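Local coordinates for protein Plm1 (Streptomyces sp. HK803, PDB 4HXY) that binds NADPH as a modular polyketide synthase ketoreductase and probably reduces a beta-keto group of the growing chain in phoslactomycin biosynthesis, at residues D316-S322 with R355-W361; A346-R350 with R403-P407. All coordinates share one frame; numbering follows the deposited sequence.

Contact 1. Residues D316-S322 with R355-W361. With NDP (NADPH dihydro-nicotinamide-adenine-dinucleotide phosphate), chain C.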
ATOM      1  N   ASP A 316       8.786 -17.193  -6.387  1.00  9.13           N
ATOM      2  CA  ASP A 316       7.661 -16.337  -6.042  1.00  9.04           C
ATOM      3  C   ASP A 316       7.986 -15.435  -4.864  1.00  8.22           C
ATOM      4  O   ASP A 316       8.704 -15.832  -3.944  1.00  7.73           O
ATOM      5  CB  ASP A 316       6.420 -17.182  -5.720  1.00  9.37           C
ATOM      6  CG  ASP A 316       5.708 -17.631  -6.959  1.00 11.00           C
ATOM      7  OD1 ASP A 316       5.322 -16.755  -7.777  1.00 11.07           O
ATOM      8  OD2 ASP A 316       5.559 -18.865  -7.128  1.00 13.16           O
ATOM      9  N   PHE A 317       7.447 -14.227  -4.917  1.00  7.15           N
ATOM     10  CA  PHE A 317       7.615 -13.218  -3.876  1.00  6.95           C
ATOM     11  C   PHE A 317       6.250 -12.576  -3.715  1.00  6.80           C
ATOM     12  O   PHE A 317       5.843 -11.768  -4.563  1.00  5.95           O
ATOM     13  CB  PHE A 317       8.667 -12.213  -4.352  1.00  6.19           C
ATOM     14  CG  PHE A 317       9.048 -11.154  -3.352  1.00  8.71           C
ATOM     15  CD1 PHE A 317      10.063 -11.365  -2.448  1.00  9.31           C
ATOM     16  CD2 PHE A 317       8.472  -9.908  -3.407  1.00  9.52           C
ATOM     17  CE1 PHE A 317      10.458 -10.369  -1.555  1.00 11.56           C
ATOM     18  CE2 PHE A 317       8.871  -8.896  -2.520  1.00 10.35           C
ATOM     19  CZ  PHE A 317       9.849  -9.144  -1.583  1.00 10.09           C
ATOM     20  N   VAL A 318       5.552 -12.972  -2.649  1.00  5.14           N
ATOM     21  CA  VAL A 318       4.132 -12.705  -2.482  1.00  5.83           C
ATOM     22  C   VAL A 318       3.956 -11.781  -1.292  1.00  5.99           C
ATOM     23  O   VAL A 318       4.297 -12.134  -0.165  1.00  6.26           O
ATOM     24  CB  VAL A 318       3.327 -13.992  -2.265  1.00  5.02           C
ATOM     25  CG1 VAL A 318       1.817 -13.705  -2.179  1.00  5.20           C
ATOM     26  CG2 VAL A 318       3.604 -14.980  -3.419  1.00  6.01           C
ATOM     27  N   LEU A 319       3.426 -10.603  -1.559  1.00  5.24           N
ATOM     28  CA  LEU A 319       3.186  -9.607  -0.497  1.00  4.60           C
ATOM     29  C   LEU A 319       1.702  -9.522  -0.123  1.00  5.72           C
ATOM     30  O   LEU A 319       0.849  -9.411  -0.988  1.00  5.68           O
ATOM     31  CB  LEU A 319       3.703  -8.243  -0.961  1.00  4.66           C
ATOM     32  CG  LEU A 319       5.173  -8.227  -1.395  1.00  5.27           C
ATOM     33  CD1 LEU A 319       5.587  -6.844  -1.922  1.00  8.58           C
ATOM     34  CD2 LEU A 319       6.097  -8.656  -0.280  1.00  8.31           C
ATOM     35  N   PHE A 320       1.398  -9.613   1.173  1.00  5.28           N
ATOM     36  CA  PHE A 320       0.032  -9.445   1.647  1.00  6.16           C
ATOM     37  C   PHE A 320      -0.213  -7.986   1.994  1.00  7.35           C
ATOM     38  O   PHE A 320       0.221  -7.483   3.044  1.00  7.71           O
ATOM     39  CB  PHE A 320      -0.228 -10.352   2.838  1.00  7.46           C
ATOM     40  CG  PHE A 320      -0.691 -11.733   2.467  1.00  6.62           C
ATOM     41  CD1 PHE A 320      -0.322 -12.339   1.279  1.00  7.89           C
ATOM     42  CD2 PHE A 320      -1.555 -12.407   3.310  1.00  7.90           C
ATOM     43  CE1 PHE A 320      -0.788 -13.609   0.936  1.00  9.06           C
ATOM     44  CE2 PHE A 320      -2.041 -13.676   2.975  1.00  9.03           C
ATOM     45  CZ  PHE A 320      -1.642 -14.285   1.796  1.00  9.03           C
ATOM     46  N   SER A 321      -0.873  -7.300   1.067  1.00  6.80           N
ATOM     47  CA  SER A 321      -1.248  -5.932   1.230  1.00  6.92           C
ATOM     48  C   SER A 321      -2.719  -5.829   1.657  1.00  6.43           C
ATOM     49  O   SER A 321      -3.318  -6.819   2.058  1.00  5.73           O
ATOM     50  CB  SER A 321      -0.948  -5.181  -0.074  1.00  8.44           C
ATOM     51  OG  SER A 321      -1.173  -3.797   0.061  1.00  8.50           O
ATOM     52  N   SER A 322      -3.291  -4.642   1.559  1.00  5.74           N
ATOM     53  CA  SER A 322      -4.630  -4.366   2.089  1.00  5.18           C
ATOM     54  C   SER A 322      -5.328  -3.316   1.252  1.00  4.81           C
ATOM     55  O   SER A 322      -4.661  -2.426   0.705  1.00  4.37           O
ATOM     56  CB  SER A 322      -4.543  -3.825   3.515  1.00  5.95           C
ATOM     57  OG  SER A 322      -5.834  -3.428   3.984  1.00  7.08           O
ATOM     58  N   ARG A 355       9.947 -12.141 -10.356  1.00 10.67           N
ATOM     59  CA  ARG A 355       8.549 -12.405 -10.019  1.00 10.33           C
ATOM     60  C   ARG A 355       8.159 -11.712  -8.719  1.00  9.32           C
ATOM     61  O   ARG A 355       8.945 -11.664  -7.779  1.00 10.37           O
ATOM     62  CB  ARG A 355       8.272 -13.915  -9.931  1.00 11.67           C
ATOM     63  CG  ARG A 355       8.057 -14.533 -11.329  1.00 11.46           C
ATOM     64  CD  ARG A 355       7.785 -16.001 -11.283  1.00 12.92           C
ATOM     65  NE  ARG A 355       6.549 -16.308 -10.579  1.00 13.40           N
ATOM     66  CZ  ARG A 355       5.331 -16.271 -11.107  1.00 15.37           C
ATOM     67  NH1 ARG A 355       4.288 -16.594 -10.345  1.00 16.25           N
ATOM     68  NH2 ARG A 355       5.139 -15.921 -12.377  1.00 15.73           N
ATOM     69  N   ALA A 356       6.956 -11.134  -8.710  1.00  7.77           N
ATOM     70  CA  ALA A 356       6.394 -10.518  -7.502  1.00  6.90           C
ATOM     71  C   ALA A 356       4.929 -10.234  -7.694  1.00  6.34           C
ATOM     72  O   ALA A 356       4.510  -9.837  -8.773  1.00  6.44           O
ATOM     73  CB  ALA A 356       7.114  -9.220  -7.138  1.00  6.85           C
ATOM     74  N   VAL A 357       4.132 -10.475  -6.659  1.00  5.39           N
ATOM     75  CA  VAL A 357       2.758 -10.014  -6.620  1.00  5.47           C
ATOM     76  C   VAL A 357       2.420  -9.470  -5.242  1.00  6.20           C
ATOM     77  O   VAL A 357       2.826 -10.043  -4.229  1.00  5.92           O
ATOM     78  CB  VAL A 357       1.762 -11.095  -7.020  1.00  5.42           C
ATOM     79  CG1 VAL A 357       1.821 -12.341  -6.071  1.00  8.00           C
ATOM     80  CG2 VAL A 357       0.317 -10.472  -7.148  1.00  6.06           C
ATOM     81  N   SER A 358       1.675  -8.364  -5.231  1.00  6.29           N
ATOM     82  CA  SER A 358       1.127  -7.811  -4.005  1.00  5.98           C
ATOM     83  C   SER A 358      -0.373  -7.903  -4.090  1.00  6.59           C
ATOM     84  O   SER A 358      -0.980  -7.304  -4.984  1.00  7.52           O
ATOM     85  CB  SER A 358       1.549  -6.362  -3.833  1.00  6.67           C
ATOM     86  OG  SER A 358       1.092  -5.837  -2.589  1.00  9.09           O
ATOM     87  N   VAL A 359      -0.989  -8.656  -3.192  1.00  5.69           N
ATOM     88  CA  VAL A 359      -2.453  -8.767  -3.211  1.00  5.76           C
ATOM     89  C   VAL A 359      -2.992  -7.840  -2.136  1.00  5.98           C
ATOM     90  O   VAL A 359      -2.669  -8.017  -0.957  1.00  6.55           O
ATOM     91  CB  VAL A 359      -2.946 -10.202  -2.930  1.00  5.27           C
ATOM     92  CG1 VAL A 359      -4.463 -10.272  -2.954  1.00  5.56           C
ATOM     93  CG2 VAL A 359      -2.396 -11.194  -3.969  1.00  7.60           C
ATOM     94  N   ALA A 360      -3.820  -6.876  -2.551  1.00  5.68           N
ATOM     95  CA  ALA A 360      -4.445  -5.929  -1.620  1.00  5.54           C
ATOM     96  C   ALA A 360      -5.761  -6.550  -1.157  1.00  6.03           C
ATOM     97  O   ALA A 360      -6.793  -6.441  -1.806  1.00  6.19           O
ATOM     98  CB  ALA A 360      -4.637  -4.592  -2.293  1.00  5.73           C
ATOM     99  N   TRP A 361      -5.695  -7.261  -0.043  1.00  5.48           N
ATOM    100  CA  TRP A 361      -6.843  -7.942   0.510  1.00  5.59           C
ATOM    101  C   TRP A 361      -7.850  -7.029   1.242  1.00  5.39           C
ATOM    102  O   TRP A 361      -7.479  -6.140   2.036  1.00  6.14           O
ATOM    103  CB  TRP A 361      -6.369  -8.942   1.547  1.00  5.29           C
ATOM    104  CG  TRP A 361      -5.456  -9.995   1.034  1.00  3.98           C
ATOM    105  CD1 TRP A 361      -4.130 -10.138   1.308  1.00  5.39           C
ATOM    106  CD2 TRP A 361      -5.831 -11.126   0.259  1.00  3.56           C
ATOM    107  NE1 TRP A 361      -3.647 -11.262   0.704  1.00  6.08           N
ATOM    108  CE2 TRP A 361      -4.675 -11.889   0.053  1.00  4.69           C
ATOM    109  CE3 TRP A 361      -7.018 -11.536  -0.315  1.00  4.63           C
ATOM    110  CZ2 TRP A 361      -4.682 -13.065  -0.700  1.00  6.63           C
ATOM    111  CZ3 TRP A 361      -7.043 -12.706  -1.036  1.00  4.34           C
ATOM    112  CH2 TRP A 361      -5.874 -13.454  -1.241  1.00  5.05           C
TER
HETATM  113  PA  NDP C 501      -1.664 -11.300  12.653  1.00 12.23           P
HETATM  114  O1A NDP C 501      -2.388 -12.520  13.112  1.00 13.80           O
HETATM  115  O2A NDP C 501      -1.392 -10.214  13.650  1.00 11.30           O
HETATM  116  O5B NDP C 501      -0.275 -11.735  11.996  1.00 11.19           O
HETATM  117  C5B NDP C 501       0.777 -10.801  11.870  1.00 12.82           C
HETATM  118  C4B NDP C 501       2.075 -11.532  12.050  1.00 11.40           C
HETATM  119  O4B NDP C 501       3.164 -10.647  11.878  1.00  8.96           O
HETATM  120  C3B NDP C 501       2.241 -12.115  13.433  1.00 13.42           C
HETATM  121  O3B NDP C 501       2.649 -13.488  13.279  1.00 15.33           O
HETATM  122  C2B NDP C 501       3.339 -11.301  14.080  1.00 10.16           C
HETATM  123  O2B NDP C 501       3.968 -12.188  14.983  1.00 11.30           O
HETATM  124  C1B NDP C 501       4.153 -10.925  12.846  1.00  9.11           C
HETATM  125  N9A NDP C 501       5.076  -9.807  12.991  1.00  7.70           N
HETATM  126  C8A NDP C 501       4.794  -8.507  13.355  1.00  7.49           C
HETATM  127  N7A NDP C 501       5.947  -7.803  13.386  1.00  7.76           N
HETATM  128  C5A NDP C 501       6.971  -8.639  13.016  1.00  7.73           C
HETATM  129  C6A NDP C 501       8.336  -8.470  12.859  1.00  6.52           C
HETATM  130  N6A NDP C 501       8.978  -7.323  13.061  1.00  6.73           N
HETATM  131  N1A NDP C 501       9.090  -9.567  12.482  1.00  7.17           N
HETATM  132  C2A NDP C 501       8.489 -10.795  12.228  1.00  5.95           C
HETATM  133  N3A NDP C 501       7.140 -10.977  12.385  1.00  7.42           N
HETATM  134  C4A NDP C 501       6.407  -9.897  12.767  1.00  8.44           C
HETATM  135  O3  NDP C 501      -2.435 -10.599  11.426  1.00 11.17           O
HETATM  136  PN  NDP C 501      -3.128 -11.286  10.178  1.00 12.40           P
HETATM  137  O1N NDP C 501      -4.537 -10.829  10.177  1.00 15.38           O
HETATM  138  O2N NDP C 501      -2.850 -12.730  10.050  1.00 14.07           O
HETATM  139  O5D NDP C 501      -2.512 -10.480   8.943  1.00 15.12           O
HETATM  140  C5D NDP C 501      -1.280 -10.833   8.370  1.00 14.82           C
HETATM  141  C4D NDP C 501      -1.014  -9.901   7.199  1.00 12.35           C
HETATM  142  O4D NDP C 501      -2.150  -9.823   6.356  1.00 11.63           O
HETATM  143  C3D NDP C 501      -0.725  -8.489   7.651  1.00 12.04           C
HETATM  144  O3D NDP C 501       0.398  -8.009   6.976  1.00 14.77           O
HETATM  145  C2D NDP C 501      -1.946  -7.690   7.245  1.00 12.84           C
HETATM  146  O2D NDP C 501      -1.660  -6.334   6.971  1.00 14.33           O
HETATM  147  C1D NDP C 501      -2.457  -8.478   6.056  1.00 12.33           C
HETATM  148  N1N NDP C 501      -3.910  -8.344   5.890  1.00 11.07           N
HETATM  149  C2N NDP C 501      -4.772  -8.941   6.765  1.00  9.58           C
HETATM  150  C3N NDP C 501      -6.147  -8.704   6.732  1.00 10.59           C
HETATM  151  C7N NDP C 501      -7.085  -9.412   7.631  1.00 11.03           C
HETATM  152  O7N NDP C 501      -8.422  -9.252   7.345  1.00 11.88           O
HETATM  153  N7N NDP C 501      -6.735 -10.131   8.687  1.00 12.14           N
HETATM  154  C4N NDP C 501      -6.714  -8.036   5.508  1.00  9.76           C
HETATM  155  C5N NDP C 501      -5.689  -7.431   4.608  1.00  9.96           C
HETATM  156  C6N NDP C 501      -4.343  -7.624   4.817  1.00 10.14           C
HETATM  157  P2B NDP C 501       4.968 -11.706  16.136  1.00 13.15           P
HETATM  158  O1X NDP C 501       5.240 -12.957  16.940  1.00 13.44           O
HETATM  159  O2X NDP C 501       4.320 -10.611  16.995  1.00 13.76           O
HETATM  160  O3X NDP C 501       6.191 -11.137  15.546  1.00 10.20           O

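Contact 2. Residues A346-R350 with R403-P407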
ATOM      1  N   ALA A 346       6.294  -4.533  -5.335  1.00  5.11           N
ATOM      2  CA  ALA A 346       6.030  -5.589  -6.301  1.00  5.82           C
ATOM      3  C   ALA A 346       6.268  -5.077  -7.718  1.00  6.16           C
ATOM      4  O   ALA A 346       6.856  -5.783  -8.536  1.00  7.22           O
ATOM      5  CB  ALA A 346       4.634  -6.178  -6.148  1.00  6.32           C
ATOM      6  N   ARG A 347       5.795  -3.866  -8.019  1.00  6.49           N
ATOM      7  CA  ARG A 347       6.024  -3.274  -9.349  1.00  7.64           C
ATOM      8  C   ARG A 347       7.520  -3.118  -9.625  1.00  7.21           C
ATOM      9  O   ARG A 347       7.994  -3.414 -10.724  1.00  7.22           O
ATOM     10  CB  ARG A 347       5.322  -1.920  -9.477  1.00  8.33           C
ATOM     11  CG  ARG A 347       3.828  -2.015  -9.525  1.00 13.03           C
ATOM     12  CD  ARG A 347       3.142  -0.722  -9.962  1.00 18.44           C
ATOM     13  NE  ARG A 347       3.186   0.309  -8.928  1.00 22.75           N
ATOM     14  CZ  ARG A 347       3.957   1.396  -8.945  1.00 23.75           C
ATOM     15  NH1 ARG A 347       4.779   1.657  -9.973  1.00 25.62           N
ATOM     16  NH2 ARG A 347       3.886   2.245  -7.921  1.00 24.83           N
ATOM     17  N   ARG A 348       8.243  -2.652  -8.623  1.00  6.47           N
ATOM     18  CA  ARG A 348       9.675  -2.400  -8.742  1.00  7.13           C
ATOM     19  C   ARG A 348      10.421  -3.692  -9.046  1.00  7.61           C
ATOM     20  O   ARG A 348      11.280  -3.743  -9.941  1.00  6.63           O
ATOM     21  CB  ARG A 348      10.228  -1.736  -7.483  1.00  6.94           C
ATOM     22  CG  ARG A 348      11.630  -1.201  -7.636  1.00  8.42           C
ATOM     23  CD  ARG A 348      12.162  -0.651  -6.336  1.00  9.12           C
ATOM     24  NE  ARG A 348      12.623  -1.705  -5.431  1.00 10.72           N
ATOM     25  CZ  ARG A 348      13.181  -1.492  -4.246  1.00 11.31           C
ATOM     26  NH1 ARG A 348      13.328  -0.260  -3.778  1.00 11.83           N
ATOM     27  NH2 ARG A 348      13.610  -2.518  -3.525  1.00 11.46           N
ATOM     28  N   ARG A 349      10.049  -4.754  -8.344  1.00  7.34           N
ATOM     29  CA  ARG A 349      10.730  -6.035  -8.500  1.00  7.62           C
ATOM     30  C   ARG A 349      10.467  -6.614  -9.893  1.00  7.52           C
ATOM     31  O   ARG A 349      11.381  -7.139 -10.543  1.00  7.17           O
ATOM     32  CB  ARG A 349      10.284  -6.995  -7.367  1.00  7.92           C
ATOM     33  CG  ARG A 349      10.959  -8.338  -7.375  1.00 10.22           C
ATOM     34  CD  ARG A 349      10.715  -9.107  -6.052  1.00 10.51           C
ATOM     35  NE  ARG A 349      11.297 -10.441  -6.109  1.00 12.70           N
ATOM     36  CZ  ARG A 349      12.468 -10.797  -5.606  1.00 14.13           C
ATOM     37  NH1 ARG A 349      13.209  -9.924  -4.949  1.00 13.23           N
ATOM     38  NH2 ARG A 349      12.880 -12.051  -5.754  1.00 16.83           N
ATOM     39  N   ARG A 350       9.226  -6.508 -10.376  1.00  7.37           N
ATOM     40  CA  ARG A 350       8.908  -6.944 -11.741  1.00  7.68           C
ATOM     41  C   ARG A 350       9.669  -6.154 -12.813  1.00  8.50           C
ATOM     42  O   ARG A 350      10.080  -6.747 -13.825  1.00  9.42           O
ATOM     43  CB  ARG A 350       7.418  -6.907 -12.009  1.00  7.69           C
ATOM     44  CG  ARG A 350       6.655  -7.942 -11.219  1.00  8.44           C
ATOM     45  CD  ARG A 350       5.238  -8.152 -11.743  1.00  8.92           C
ATOM     46  NE  ARG A 350       4.438  -6.932 -11.744  1.00  8.60           N
ATOM     47  CZ  ARG A 350       3.679  -6.508 -10.725  1.00  9.96           C
ATOM     48  NH1 ARG A 350       3.581  -7.208  -9.593  1.00  8.38           N
ATOM     49  NH2 ARG A 350       2.997  -5.371 -10.833  1.00 12.79           N
ATOM     50  N   ARG A 403      -0.604 -13.176 -16.530  1.00 26.34           N
ATOM     51  CA  ARG A 403      -0.169 -11.800 -16.676  1.00 26.86           C
ATOM     52  C   ARG A 403       0.056 -11.112 -15.332  1.00 25.92           C
ATOM     53  O   ARG A 403      -0.708 -11.275 -14.380  1.00 25.99           O
ATOM     54  CB  ARG A 403      -1.177 -11.021 -17.508  1.00 27.58           C
ATOM     55  CG  ARG A 403      -1.002 -11.254 -19.007  1.00 30.09           C
ATOM     56  CD  ARG A 403      -2.109 -10.591 -19.804  1.00 32.22           C
ATOM     57  NE  ARG A 403      -3.416 -11.162 -19.487  1.00 34.23           N
ATOM     58  CZ  ARG A 403      -3.824 -12.380 -19.849  1.00 35.71           C
ATOM     59  NH1 ARG A 403      -3.020 -13.187 -20.549  1.00 37.05           N
ATOM     60  NH2 ARG A 403      -5.050 -12.801 -19.518  1.00 35.39           N
ATOM     61  N   ALA A 404       1.129 -10.337 -15.287  1.00 25.17           N
ATOM     62  CA  ALA A 404       1.521  -9.582 -14.105  1.00 24.20           C
ATOM     63  C   ALA A 404       0.487  -8.512 -13.805  1.00 23.46           C
ATOM     64  O   ALA A 404      -0.060  -7.904 -14.713  1.00 23.96           O
ATOM     65  CB  ALA A 404       2.886  -8.937 -14.343  1.00 24.57           C
ATOM     66  N   GLY A 405       0.237  -8.291 -12.525  1.00 21.99           N
ATOM     67  CA  GLY A 405      -0.688  -7.267 -12.089  1.00 21.37           C
ATOM     68  C   GLY A 405      -0.589  -7.123 -10.595  1.00 20.07           C
ATOM     69  O   GLY A 405       0.100  -7.881  -9.953  1.00 21.28           O
ATOM     70  N   ASP A 406      -1.273  -6.151 -10.028  1.00 18.86           N
ATOM     71  CA  ASP A 406      -1.392  -6.172  -8.588  1.00 17.11           C
ATOM     72  C   ASP A 406      -2.895  -6.068  -8.335  1.00 14.01           C
ATOM     73  O   ASP A 406      -3.507  -5.040  -8.492  1.00 14.62           O
ATOM     74  CB  ASP A 406      -0.601  -5.091  -7.878  1.00 17.54           C
ATOM     75  CG  ASP A 406       0.873  -5.475  -7.617  1.00 18.94           C
ATOM     76  OD1 ASP A 406       1.295  -6.667  -7.748  1.00 10.02           O
ATOM     77  OD2 ASP A 406       1.603  -4.523  -7.261  1.00 20.42           O
ATOM     78  N   PRO A 407      -3.467  -7.179  -7.933  1.00 11.24           N
ATOM     79  CA  PRO A 407      -4.894  -7.275  -7.702  1.00  9.63           C
ATOM     80  C   PRO A 407      -5.354  -6.806  -6.335  1.00  8.79           C
ATOM     81  O   PRO A 407      -4.640  -6.894  -5.369  1.00  8.05           O
ATOM     82  CB  PRO A 407      -5.138  -8.773  -7.841  1.00  9.95           C
ATOM     83  CG  PRO A 407      -3.906  -9.351  -7.277  1.00 11.39           C
ATOM     84  CD  PRO A 407      -2.806  -8.481  -7.760  1.00 11.62           C
TER

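Contact 1. Residues D316-S322 with R355-W361
Phe320 and Trp361 meet in a T-shaped stack near the cofactor end of two parallel strands of the Rossmann fold. The indole edge enters over one ring face of Phe320, with Trp361 NE1 3.3 Å above the ring plane at its centre and the planes at 64°. Trp361 CG sits anti to the carbonyl carbon (chi1 -60°), which brings the indole across to Phe320; Val359 CG1 covers one indole face. Trp361 CB lies 3.5 Å from NADPH C5N, and the backbone Ser321 O comes within 3.1 Å of NADPH C6N, so both strand ends line the nicotinamide site; NADPH O4D lies at the edge of the Phe320 ring. On the same sheet face Val318 and Val357 run alongside each other, their CG1 methyls 4.1 Å apart. The other face carries Leu319, Ser321, Ser358 and Ala360; there the hydroxyls of Ser321 and Ser358 both bond to Asp343 of helix 333-351. At the far end Asp316 OD1 takes two bonds from Arg355, side-on: NH1 at 2.8 Å on the syn lone pair, NE from above the carboxylate plane. The bend at chi3 (63°) turns the guanidinium to offer this edge, and NH1 also reaches Ile399 O. With an alanine in place of Asp316, Arg355 would probably lose its carboxylate mate and keep Ile399 O, its guanidinium freer to turn. Five backbone hydrogen bonds tie the strands, from Val357 N to Phe317 O through Trp361 N to Ser321 O. Strand 270-275 pairs with the other edge of strand 316-322, helix 388-400 covers the face of Val318, Phe320 and Val359, and helix 333-351 covers the face of Ser321 and Ser358.

Contact 2. Residues A346-R350 with R403-P407
Ala346 and Arg350, one turn apart on helix 333-351, face Asp406 and Ala404 of the extended loop 403-407, their CA atoms 7.8 Å (Ala346 to Asp406) and 8.2 Å (Arg350 to Ala404) apart. This is a helix-to-loop contact in the Rossmann fold, where the chain returns from helix 388-400 to strand 408-412. A salt bridge carries it: Arg350 NH1 donates to Asp406 OD1 at 3.0 Å, meeting the oxygen from above the carboxylate plane, and the two flat groups stand nearly perpendicular, at 85°. The two side chains run antiparallel, side by side. A bend at chi3 (-58°) folds the arginine back beside its own helix, so that Ala346 O and the CA of Arg347 lie over one guanidinium face while Gly405 N lies over the opposite one. The same NH1 also donates to Ala356 O, and Asp406 OD1 accepts from Ser358 N; the ion pair is thus tied at Ala356, just before strand 357-361, and at Ser358 within it. Two methyls flank the pair: Ala404 CB lies 3.6 Å from Arg350 CD, and Ala346 CB faces the carboxylate. Arg347 lies roughly perpendicular to Asp406 and touches it through its aliphatic stem, with CG 4.0 Å from Asp406 OD2.

In the fold
Contacts 1 and 2 are neighbours in the ketoreductase Rossmann fold, their centres 8 Å apart, and their segments alternate along the chain: strand 316-322, helix segment 346-350, strand 357-361, then loop 403-407. Helix 333-351 is followed, after a short loop, by strand 357-361, so contact 2 uses the helix that precedes the second strand of contact 1. They also meet physically, through Arg350 NH1 on Ala356 O and through Ala360 N on Pro407 O, the latter just before strand 408-412 pairs with strand 357-361. Contact 1 is buried and ends at the nicotinamide of NADPH; contact 2 lies nearer the surface, the Asp406 side chain about 13 Å from the cofactor. Contact 1 joins two central strands; contact 2 ties the helix packed on them to the loop entering strand 408-412.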